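Local structure of intracellular protein transport protein USO1 (Saccharomyces cerevisiae S288c, 6LSU) at residues T309-V314 and M339-L344; V318-T323 and A362-R367; I240-G245 and L287-S292; I379-F384 and V405-N410. The protein is a vesicle-tethering factor required for protein transport from the endoplasmic reticulum to the Golgi, and is represented here by its globular armadillo-repeat head. All coordinates share one frame; numbering follows the deposited sequence.

Contact 1 of 4, residues T309-V314 and M339-L344; sequences TALDIV and MVVLRL
Leu311 and Val341 meet through their methyl branches where helix 301-317, in the fifth armadillo repeat, faces helix 337-346, in the sixth. Leu311 CD2 rests 3.9 Å from Val341 CG1, and it lies almost as near to the CB behind that methyl. The two side chains point toward each other's helices and run alongside each other, pointing opposite ways, so they do not meet head-on. The backbones are closest at this same pair, with the CA atoms of Leu311 and Val341 7.8 Å apart.

One turn further on, Leu344 adds a looser touch, its CD1 sitting 4.3 Å from Leu311 CD2. Leu311 CD2 thus touches two residues one turn apart, Val341 and Leu344. With CG beside the backbone N and anti to the carbonyl carbon (chi1 -74°), Leu311 carries its fork across the gap between the helices.

Around this pair, Leu287 and Val357 also pack on Leu311, while Ala362 and Met365 of helix 354-366 cover Val341. All three residues in contact are buried and aliphatic. The join between the repeats here thus rests on dispersion and the exclusion of water; no polar pair links the two segments, so the fit probably depends on the shape of the methyl groups.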
# COMPACT_ATOMS: atom_id res chain seq x y z
N THR A 309 -1.60 7.46 6.18
CA THR A 309 -1.13 6.80 7.41
C THR A 309 -2.35 6.33 8.23
O THR A 309 -2.37 5.12 8.67
CB THR A 309 -0.19 7.69 8.20
OG1 THR A 309 0.84 8.20 7.34
CG2 THR A 309 0.46 6.91 9.34
N ALA A 310 -3.34 7.20 8.43
CA ALA A 310 -4.62 6.82 9.08
C ALA A 310 -5.27 5.59 8.41
O ALA A 310 -5.64 4.64 9.12
CB ALA A 310 -5.54 8.02 9.11
N LEU A 311 -5.40 5.58 7.09
CA LEU A 311 -5.96 4.48 6.30
C LEU A 311 -5.14 3.22 6.53
O LEU A 311 -5.77 2.14 6.59
CB LEU A 311 -6.06 4.85 4.82
CG LEU A 311 -7.19 5.83 4.50
CD1 LEU A 311 -7.11 6.32 3.04
CD2 LEU A 311 -8.56 5.21 4.73
N ASP A 312 -3.82 3.37 6.66
CA ASP A 312 -2.88 2.21 6.82
C ASP A 312 -3.17 1.58 8.18
O ASP A 312 -3.20 0.35 8.27
CB ASP A 312 -1.40 2.60 6.60
CG ASP A 312 -1.04 2.86 5.14
OD1 ASP A 312 -1.86 2.49 4.22
OD2 ASP A 312 0.05 3.44 4.90
N ILE A 313 -3.48 2.38 9.20
CA ILE A 313 -3.76 1.85 10.55
C ILE A 313 -5.00 0.98 10.43
O ILE A 313 -4.94 -0.18 10.91
CB ILE A 313 -3.92 2.98 11.55
CG1 ILE A 313 -2.58 3.60 11.93
CG2 ILE A 313 -4.71 2.49 12.73
CD1 ILE A 313 -2.70 5.04 12.46
N VAL A 314 -6.08 1.47 9.79
CA VAL A 314 -7.24 0.56 9.54
C VAL A 314 -6.76 -0.75 8.90
O VAL A 314 -7.13 -1.82 9.43
CB VAL A 314 -8.35 1.21 8.72
CG1 VAL A 314 -9.51 0.26 8.56
CG2 VAL A 314 -8.84 2.52 9.35
N MET A 339 -17.98 2.98 5.85
CA MET A 339 -18.76 4.01 5.15
C MET A 339 -17.84 5.21 5.00
O MET A 339 -17.88 5.89 3.99
CB MET A 339 -20.01 4.38 5.95
CG MET A 339 -20.93 5.27 5.17
SD MET A 339 -21.60 4.32 3.78
CE MET A 339 -21.60 5.63 2.54
N VAL A 340 -17.07 5.53 6.01
CA VAL A 340 -16.18 6.73 5.92
C VAL A 340 -15.08 6.48 4.86
O VAL A 340 -14.82 7.43 4.08
CB VAL A 340 -15.60 7.11 7.28
CG1 VAL A 340 -14.63 8.28 7.13
CG2 VAL A 340 -16.72 7.50 8.23
N VAL A 341 -14.44 5.31 4.84
CA VAL A 341 -13.35 5.16 3.83
C VAL A 341 -13.94 5.13 2.40
O VAL A 341 -13.31 5.63 1.52
CB VAL A 341 -12.32 4.04 4.16
CG1 VAL A 341 -12.12 3.82 5.63
CG2 VAL A 341 -12.56 2.79 3.42
N LEU A 342 -15.15 4.60 2.19
CA LEU A 342 -15.81 4.57 0.86
C LEU A 342 -16.22 5.96 0.46
O LEU A 342 -16.16 6.21 -0.73
CB LEU A 342 -17.06 3.68 0.88
CG LEU A 342 -16.82 2.18 0.97
CD1 LEU A 342 -18.16 1.45 1.07
CD2 LEU A 342 -16.02 1.70 -0.21
N ARG A 343 -16.56 6.84 1.41
CA ARG A 343 -16.74 8.28 1.09
C ARG A 343 -15.42 8.85 0.58
O ARG A 343 -15.48 9.61 -0.37
CB ARG A 343 -17.26 9.08 2.29
CG ARG A 343 -18.76 8.97 2.43
CD ARG A 343 -19.28 9.87 3.55
NE ARG A 343 -20.44 9.23 4.17
CZ ARG A 343 -20.51 8.79 5.42
NH1 ARG A 343 -19.52 8.99 6.28
NH2 ARG A 343 -21.60 8.17 5.82
N LEU A 344 -14.29 8.53 1.22
CA LEU A 344 -12.96 9.04 0.79
C LEU A 344 -12.65 8.50 -0.62
O LEU A 344 -12.01 9.23 -1.41
CB LEU A 344 -11.89 8.63 1.80
CG LEU A 344 -11.95 9.34 3.16
CD1 LEU A 344 -10.92 8.75 4.10
CD2 LEU A 344 -11.71 10.83 3.05

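Contact 2 of 4, residues V318-T323 and A362-R367; sequences VEPGNT and AANMVR
Val318 lays its CG2 methyl over the start of the Asn364 side chain, 3.6 Å from Asn364 CB, and the same methyl reaches the backbone as well, 3.8 Å from Asn364 C. With CG1 anti to the carbonyl carbon (chi1 -64°), CG2 falls between the backbone N and that carbon and is turned onto the last turn of helix 354-366. Asn364 points back toward the loop, and the two side chains meet at a slant. The CA atoms of Val318 and Asn364, 6.0 Å apart, mark the closest approach of the backbones.

Two residues along, Pro320 brings its ring up to the amide end: Pro320 CD lies 3.9 Å from Asn364 OD1, a contact between a ring carbon and an oxygen. That oxygen also receives NH2 from Arg367, the first residue past the helix, in a weak, poorly aligned and doubtful bond (N-H...O angle 125°). The guanidinium of Arg367 lies with one face over Ala363 O, and OD1 stands at its edge, in plane. The firm partner of the amide is outside, Asn364 ND2 being bonded to Ser315 OG.

Gln329 NE2 hydrogen-bonds to the carbonyl oxygens of both Asn364 and Arg367, tying helix 325-333 to the same helix end. Glu319 to Asn322 form a type II beta turn, with Gly321 at its positive-phi position. Here a loop between successive helices is laid against the C-terminal turn of a later one, an arrangement that belongs to the stacked helices of an armadillo alpha-solenoid.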
# COMPACT_ATOMS: atom_id res chain seq x y z
N VAL A 318 -6.60 -5.62 9.87
CA VAL A 318 -7.35 -6.58 9.00
C VAL A 318 -6.41 -7.13 7.93
O VAL A 318 -6.87 -7.40 6.75
CB VAL A 318 -8.59 -5.91 8.37
CG1 VAL A 318 -9.60 -5.50 9.40
CG2 VAL A 318 -8.23 -4.72 7.52
N GLU A 319 -5.14 -7.30 8.29
CA GLU A 319 -4.15 -7.99 7.40
C GLU A 319 -4.66 -9.41 7.15
O GLU A 319 -4.89 -10.18 8.08
CB GLU A 319 -2.75 -7.93 8.05
CG GLU A 319 -1.67 -8.76 7.36
CD GLU A 319 -0.31 -8.82 8.05
OE1 GLU A 319 0.57 -9.56 7.56
OE2 GLU A 319 -0.11 -8.13 9.09
N PRO A 320 -4.86 -9.83 5.88
CA PRO A 320 -5.37 -11.17 5.58
C PRO A 320 -4.43 -12.30 6.03
O PRO A 320 -3.22 -12.11 5.97
CB PRO A 320 -5.51 -11.18 4.05
CG PRO A 320 -4.58 -10.09 3.57
CD PRO A 320 -4.57 -9.04 4.67
N GLY A 321 -5.01 -13.42 6.50
CA GLY A 321 -4.28 -14.63 6.93
C GLY A 321 -4.13 -14.74 8.44
O GLY A 321 -3.87 -15.88 8.89
N ASN A 322 -4.22 -13.64 9.20
CA ASN A 322 -4.24 -13.66 10.69
C ASN A 322 -5.57 -14.23 11.16
O ASN A 322 -6.57 -14.09 10.40
CB ASN A 322 -4.05 -12.28 11.33
CG ASN A 322 -2.81 -11.58 10.86
OD1 ASN A 322 -2.17 -12.02 9.90
ND2 ASN A 322 -2.47 -10.48 11.50
N THR A 323 -5.60 -14.83 12.35
CA THR A 323 -6.80 -15.52 12.91
C THR A 323 -7.82 -14.47 13.38
O THR A 323 -9.03 -14.78 13.34
CB THR A 323 -6.41 -16.53 14.01
OG1 THR A 323 -5.48 -15.93 14.90
CG2 THR A 323 -5.80 -17.80 13.44
N ALA A 362 -10.72 -0.44 2.10
CA ALA A 362 -12.05 -1.08 2.07
C ALA A 362 -11.90 -2.53 1.62
O ALA A 362 -12.65 -3.35 2.09
CB ALA A 362 -13.05 -0.35 1.18
N ALA A 363 -10.96 -2.84 0.75
CA ALA A 363 -10.85 -4.22 0.21
C ALA A 363 -10.39 -5.12 1.36
O ALA A 363 -10.86 -6.23 1.48
CB ALA A 363 -9.96 -4.26 -1.02
N ASN A 364 -9.44 -4.68 2.15
CA ASN A 364 -8.97 -5.44 3.33
C ASN A 364 -10.10 -5.62 4.37
O ASN A 364 -10.29 -6.70 4.88
CB ASN A 364 -7.80 -4.72 3.96
CG ASN A 364 -6.52 -4.96 3.20
OD1 ASN A 364 -6.25 -6.08 2.75
ND2 ASN A 364 -5.72 -3.91 3.17
N MET A 365 -10.92 -4.60 4.54
CA MET A 365 -12.08 -4.64 5.45
C MET A 365 -13.13 -5.71 5.09
O MET A 365 -13.80 -6.21 6.04
CB MET A 365 -12.75 -3.26 5.47
CG MET A 365 -11.78 -2.18 6.01
SD MET A 365 -12.77 -0.83 6.59
CE MET A 365 -12.22 0.50 5.55
N VAL A 366 -13.32 -6.08 3.81
CA VAL A 366 -14.49 -6.92 3.39
C VAL A 366 -14.04 -8.25 2.81
O VAL A 366 -14.84 -9.17 2.72
CB VAL A 366 -15.40 -6.20 2.40
CG1 VAL A 366 -15.81 -4.85 2.89
CG2 VAL A 366 -14.75 -6.08 1.05
N ARG A 367 -12.77 -8.38 2.48
CA ARG A 367 -12.28 -9.59 1.81
C ARG A 367 -12.71 -10.84 2.57
O ARG A 367 -12.26 -11.03 3.68
CB ARG A 367 -10.76 -9.53 1.72
CG ARG A 367 -10.18 -10.71 0.93
CD ARG A 367 -8.95 -10.42 0.09
NE ARG A 367 -8.21 -9.31 0.68
CZ ARG A 367 -7.97 -8.15 0.11
NH1 ARG A 367 -8.36 -7.94 -1.12
NH2 ARG A 367 -7.36 -7.19 0.76

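Contact 3 of 4, residues I240-G245 and L287-S292; sequences IIEEEG and LSEPIS
A Schellman motif closes helix 233-244, and across from it Glu289 reaches out of the loop that follows helix 280-287; Glu242 and Gly245 are the residues it meets. The contact lies on the surface of the armadillo solenoid, between a segment of the fourth repeat and one of the fifth. Gly245 takes a positive phi (104°), and its N bonds back to Glu242 O at 3.2 Å, turning the chain out of the helix. On the other side, Ser288 to Ile291 make a type I beta turn, closed by Ile291 N to Ser288 O, which presents Glu289 toward the helix end.

The two glutamates approach from opposite directions. Glu242 has a bend at chi2 (41°) that brings its carboxylate round to the loop, whereas Glu289 runs extended beyond CG. Their carboxylate planes stand 80° apart, and Glu242 OE1 comes within 3.5 Å of Glu289 OE1. Two acceptors face each other here, and if both groups were charged they would repel; this may raise the pKa of one unless solvent screens them.

What holds Glu289 in place lies elsewhere: its OE2 takes a hydrogen bond from Leu247 N, just past the Schellman turn. Pro290 behind it packs on Leu247 too. Gripped in this way, Glu289 OE2 ends up 3.9 Å from Gly245 O, another acceptor.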
# COMPACT_ATOMS: atom_id res chain seq x y z
N ILE A 240 -3.82 14.56 21.37
CA ILE A 240 -2.77 15.43 20.76
C ILE A 240 -3.21 15.72 19.32
O ILE A 240 -3.21 16.88 18.92
CB ILE A 240 -1.38 14.79 20.85
CG1 ILE A 240 -0.98 14.48 22.29
CG2 ILE A 240 -0.36 15.69 20.15
CD1 ILE A 240 0.35 13.80 22.42
N ILE A 241 -3.57 14.68 18.55
CA ILE A 241 -4.05 14.81 17.15
C ILE A 241 -5.22 15.81 17.13
O ILE A 241 -5.13 16.77 16.33
CB ILE A 241 -4.42 13.45 16.54
CG1 ILE A 241 -3.19 12.56 16.33
CG2 ILE A 241 -5.21 13.62 15.21
CD1 ILE A 241 -3.49 11.11 16.14
N GLU A 242 -6.27 15.64 17.95
CA GLU A 242 -7.40 16.61 17.90
C GLU A 242 -6.96 18.00 18.36
O GLU A 242 -7.35 18.98 17.70
CB GLU A 242 -8.66 16.18 18.64
CG GLU A 242 -9.92 16.77 17.98
CD GLU A 242 -10.01 16.82 16.44
OE1 GLU A 242 -9.73 15.78 15.76
OE2 GLU A 242 -10.38 17.90 15.91
N GLU A 243 -6.11 18.09 19.37
CA GLU A 243 -5.52 19.35 19.90
C GLU A 243 -4.72 20.06 18.78
O GLU A 243 -4.81 21.31 18.68
CB GLU A 243 -4.72 18.99 21.15
CG GLU A 243 -4.61 20.08 22.18
CD GLU A 243 -3.58 19.70 23.24
OE1 GLU A 243 -3.66 18.55 23.79
OE2 GLU A 243 -2.66 20.51 23.46
N GLU A 244 -4.03 19.35 17.89
CA GLU A 244 -3.22 20.01 16.81
C GLU A 244 -4.00 20.24 15.51
O GLU A 244 -3.41 20.79 14.56
CB GLU A 244 -1.96 19.19 16.58
CG GLU A 244 -1.00 19.28 17.75
CD GLU A 244 -0.42 20.67 17.95
OE1 GLU A 244 0.03 21.28 16.94
OE2 GLU A 244 -0.38 21.13 19.14
N GLY A 245 -5.28 19.85 15.44
CA GLY A 245 -6.14 20.14 14.28
C GLY A 245 -6.37 18.95 13.38
O GLY A 245 -6.72 19.16 12.22
N LEU A 287 -10.63 10.40 9.89
CA LEU A 287 -10.80 10.01 8.48
C LEU A 287 -11.93 10.82 7.84
O LEU A 287 -11.89 11.13 6.65
CB LEU A 287 -11.08 8.52 8.40
CG LEU A 287 -9.87 7.60 8.62
CD1 LEU A 287 -10.29 6.13 8.60
CD2 LEU A 287 -8.86 7.87 7.52
N SER A 288 -12.91 11.23 8.62
CA SER A 288 -14.14 11.84 8.05
C SER A 288 -13.93 13.36 7.90
O SER A 288 -14.71 13.99 7.16
CB SER A 288 -15.38 11.52 8.85
OG SER A 288 -15.62 12.53 9.81
N GLU A 289 -12.83 13.90 8.41
CA GLU A 289 -12.53 15.34 8.30
C GLU A 289 -12.67 15.90 6.89
O GLU A 289 -13.23 16.98 6.70
CB GLU A 289 -11.16 15.63 8.87
CG GLU A 289 -11.27 16.26 10.24
CD GLU A 289 -10.01 16.09 11.07
OE1 GLU A 289 -10.13 15.67 12.30
OE2 GLU A 289 -8.93 16.40 10.48
N PRO A 290 -12.11 15.30 5.83
CA PRO A 290 -12.17 15.93 4.51
C PRO A 290 -13.59 16.10 3.92
O PRO A 290 -13.69 16.81 2.98
CB PRO A 290 -11.40 14.97 3.62
CG PRO A 290 -10.60 14.14 4.57
CD PRO A 290 -11.46 13.99 5.80
N ILE A 291 -14.60 15.44 4.47
CA ILE A 291 -16.00 15.43 3.95
C ILE A 291 -16.91 16.34 4.79
O ILE A 291 -17.29 15.96 5.92
CB ILE A 291 -16.51 13.99 3.95
CG1 ILE A 291 -15.70 13.15 2.99
CG2 ILE A 291 -17.99 13.97 3.67
CD1 ILE A 291 -15.37 11.80 3.58
N SER A 292 -17.24 17.49 4.21
CA SER A 292 -18.10 18.56 4.77
C SER A 292 -18.79 19.29 3.62
O SER A 292 -18.08 19.66 2.62
CB SER A 292 -17.31 19.55 5.64
OG SER A 292 -17.24 19.09 6.98

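Contact 4 of 4, residues I379-F384 and V405-N410; sequences IDVPYF and VSILIN
Strand 380-384 runs over the first turns of helix 404-414, its backbone closest at Val381 and Ile407, whose CA atoms are 8.8 Å apart. The strand pairs antiparallel with strand 399-403 in a beta hairpin, and the helix starts directly after the second strand, all within the seventh armadillo repeat. Val381 and Tyr383, alternate residues of the strand, both point toward the helix, and Ile407 points back at them.

Ile407 carries the contact from the helix side. Its chain is extended (chi2 -174°), putting CD1 out beside Val381 CG1 and the phenol end of Tyr383. The modelled gap between those two methyls is too short to be trusted, so only their neighbourhood counts. Tyr383 comes from the opposite direction and meets CD1 obliquely, near CE1, CZ and OH, while Ile407 CG2 lies 4.0 Å from Tyr383 OH. Replacing Tyr383 by alanine removes the ring and its OH, which would probably leave Ile407 CD1 uncovered on that side and open a gap between strand and helix. Ile402 of the second strand also packs on both Tyr383 and Ile407.

At the other end of the contact, the residue just before the strand is joined to the helix through a water. This water donates to Ile379 O at 3.0 Å and accepts from Val405 N, a backbone amide in the first turn of the helix.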
# COMPACT_ATOMS: atom_id res chain seq x y z
N ILE A 379 -24.76 -0.84 0.46
CA ILE A 379 -24.26 0.55 0.55
C ILE A 379 -24.54 1.31 -0.76
O ILE A 379 -24.24 0.81 -1.88
CB ILE A 379 -22.79 0.56 0.93
CG1 ILE A 379 -22.59 -0.25 2.20
CG2 ILE A 379 -22.33 1.99 1.01
CD1 ILE A 379 -21.15 -0.37 2.63
N ASP A 380 -25.10 2.51 -0.59
CA ASP A 380 -25.48 3.47 -1.65
C ASP A 380 -24.71 4.78 -1.39
O ASP A 380 -24.45 5.13 -0.22
CB ASP A 380 -26.98 3.71 -1.67
CG ASP A 380 -27.82 2.51 -2.10
OD1 ASP A 380 -27.40 1.80 -3.07
OD2 ASP A 380 -28.90 2.30 -1.46
N VAL A 381 -24.34 5.50 -2.43
CA VAL A 381 -23.63 6.78 -2.18
C VAL A 381 -24.44 7.90 -2.82
O VAL A 381 -25.04 7.74 -3.88
CB VAL A 381 -22.14 6.70 -2.56
CG1 VAL A 381 -21.90 5.69 -3.66
CG2 VAL A 381 -21.52 8.04 -2.90
N PRO A 382 -24.63 9.00 -2.09
CA PRO A 382 -25.41 10.15 -2.55
C PRO A 382 -24.71 10.77 -3.77
O PRO A 382 -23.49 10.90 -3.74
CB PRO A 382 -25.37 11.09 -1.33
CG PRO A 382 -24.03 10.72 -0.70
CD PRO A 382 -24.07 9.21 -0.75
N TYR A 383 -25.48 11.11 -4.80
CA TYR A 383 -25.01 11.89 -5.98
C TYR A 383 -25.93 13.11 -6.15
O TYR A 383 -27.07 13.11 -5.62
CB TYR A 383 -24.88 10.97 -7.19
CG TYR A 383 -23.52 10.31 -7.18
CD1 TYR A 383 -23.30 9.15 -6.47
CD2 TYR A 383 -22.43 10.93 -7.76
CE1 TYR A 383 -22.04 8.56 -6.42
CE2 TYR A 383 -21.16 10.36 -7.72
CZ TYR A 383 -20.97 9.16 -7.05
OH TYR A 383 -19.74 8.56 -6.99
N PHE A 384 -25.41 14.16 -6.81
CA PHE A 384 -26.15 15.44 -7.11
C PHE A 384 -26.55 15.54 -8.63
O PHE A 384 -25.74 15.25 -9.57
CB PHE A 384 -25.40 16.64 -6.48
CG PHE A 384 -26.08 17.95 -6.75
CD1 PHE A 384 -27.25 18.23 -6.07
CD2 PHE A 384 -25.62 18.85 -7.71
CE1 PHE A 384 -27.93 19.41 -6.30
CE2 PHE A 384 -26.30 20.04 -7.94
CZ PHE A 384 -27.46 20.31 -7.24
N VAL A 405 -21.42 -0.82 -5.64
CA VAL A 405 -20.87 -1.84 -6.59
C VAL A 405 -20.94 -1.29 -8.02
O VAL A 405 -19.98 -1.47 -8.77
CB VAL A 405 -21.56 -3.19 -6.43
CG1 VAL A 405 -21.12 -4.17 -7.49
CG2 VAL A 405 -21.28 -3.74 -5.05
N SER A 406 -22.07 -0.69 -8.40
CA SER A 406 -22.24 0.03 -9.70
C SER A 406 -21.11 1.05 -9.92
O SER A 406 -20.44 0.96 -10.98
CB SER A 406 -23.62 0.67 -9.75
OG SER A 406 -24.60 -0.37 -9.83
N ILE A 407 -20.83 1.95 -8.97
CA ILE A 407 -19.72 2.96 -9.12
C ILE A 407 -18.39 2.25 -9.37
O ILE A 407 -17.61 2.71 -10.11
CB ILE A 407 -19.61 3.91 -7.93
CG1 ILE A 407 -20.95 4.57 -7.62
CG2 ILE A 407 -18.53 4.97 -8.18
CD1 ILE A 407 -20.82 5.59 -6.58
N LEU A 408 -18.11 1.16 -8.69
CA LEU A 408 -16.83 0.46 -8.86
C LEU A 408 -16.72 0.02 -10.33
O LEU A 408 -15.72 0.28 -10.94
CB LEU A 408 -16.76 -0.73 -7.90
CG LEU A 408 -16.57 -0.35 -6.45
CD1 LEU A 408 -16.52 -1.59 -5.58
CD2 LEU A 408 -15.28 0.44 -6.21
N ILE A 409 -17.75 -0.63 -10.83
CA ILE A 409 -17.77 -1.22 -12.20
C ILE A 409 -17.66 -0.08 -13.20
O ILE A 409 -16.89 -0.18 -14.13
CB ILE A 409 -19.03 -2.06 -12.38
CG1 ILE A 409 -18.94 -3.30 -11.48
CG2 ILE A 409 -19.15 -2.42 -13.85
CD1 ILE A 409 -20.19 -4.16 -11.46
N ASN A 410 -18.34 1.01 -12.90
CA ASN A 410 -18.31 2.16 -13.80
C ASN A 410 -16.90 2.73 -13.82
O ASN A 410 -16.39 3.05 -14.90
CB ASN A 410 -19.36 3.15 -13.33
CG ASN A 410 -19.26 4.38 -14.17
OD1 ASN A 410 -18.50 5.29 -13.83
ND2 ASN A 410 -19.91 4.30 -15.30
O HOH W 1 -23.19 -1.32 -3.76

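Contacts 1 and 4 are the buried ones, contact 2 is partly buried and contact 3 lies on the surface. Helix 337-346 connects much of the group: its Leu342 packs on Ala362 of contact 2, its Arg343 on Ile291 of contact 3, and its Met339 and Leu342 on Ile379 of contact 4. Chemistry follows depth. Contact 1 is wholly aliphatic, contact 4 adds a phenol and a bridging water, contact 2 mixes a valine methyl with a side-chain amide, and contact 3 sets carboxylate against carboxylate. Contacts 1 and 3 span different repeats, whereas contacts 2 and 4 each stay within one. Contacts 3 and 4, centres about 26 Å apart, do not touch.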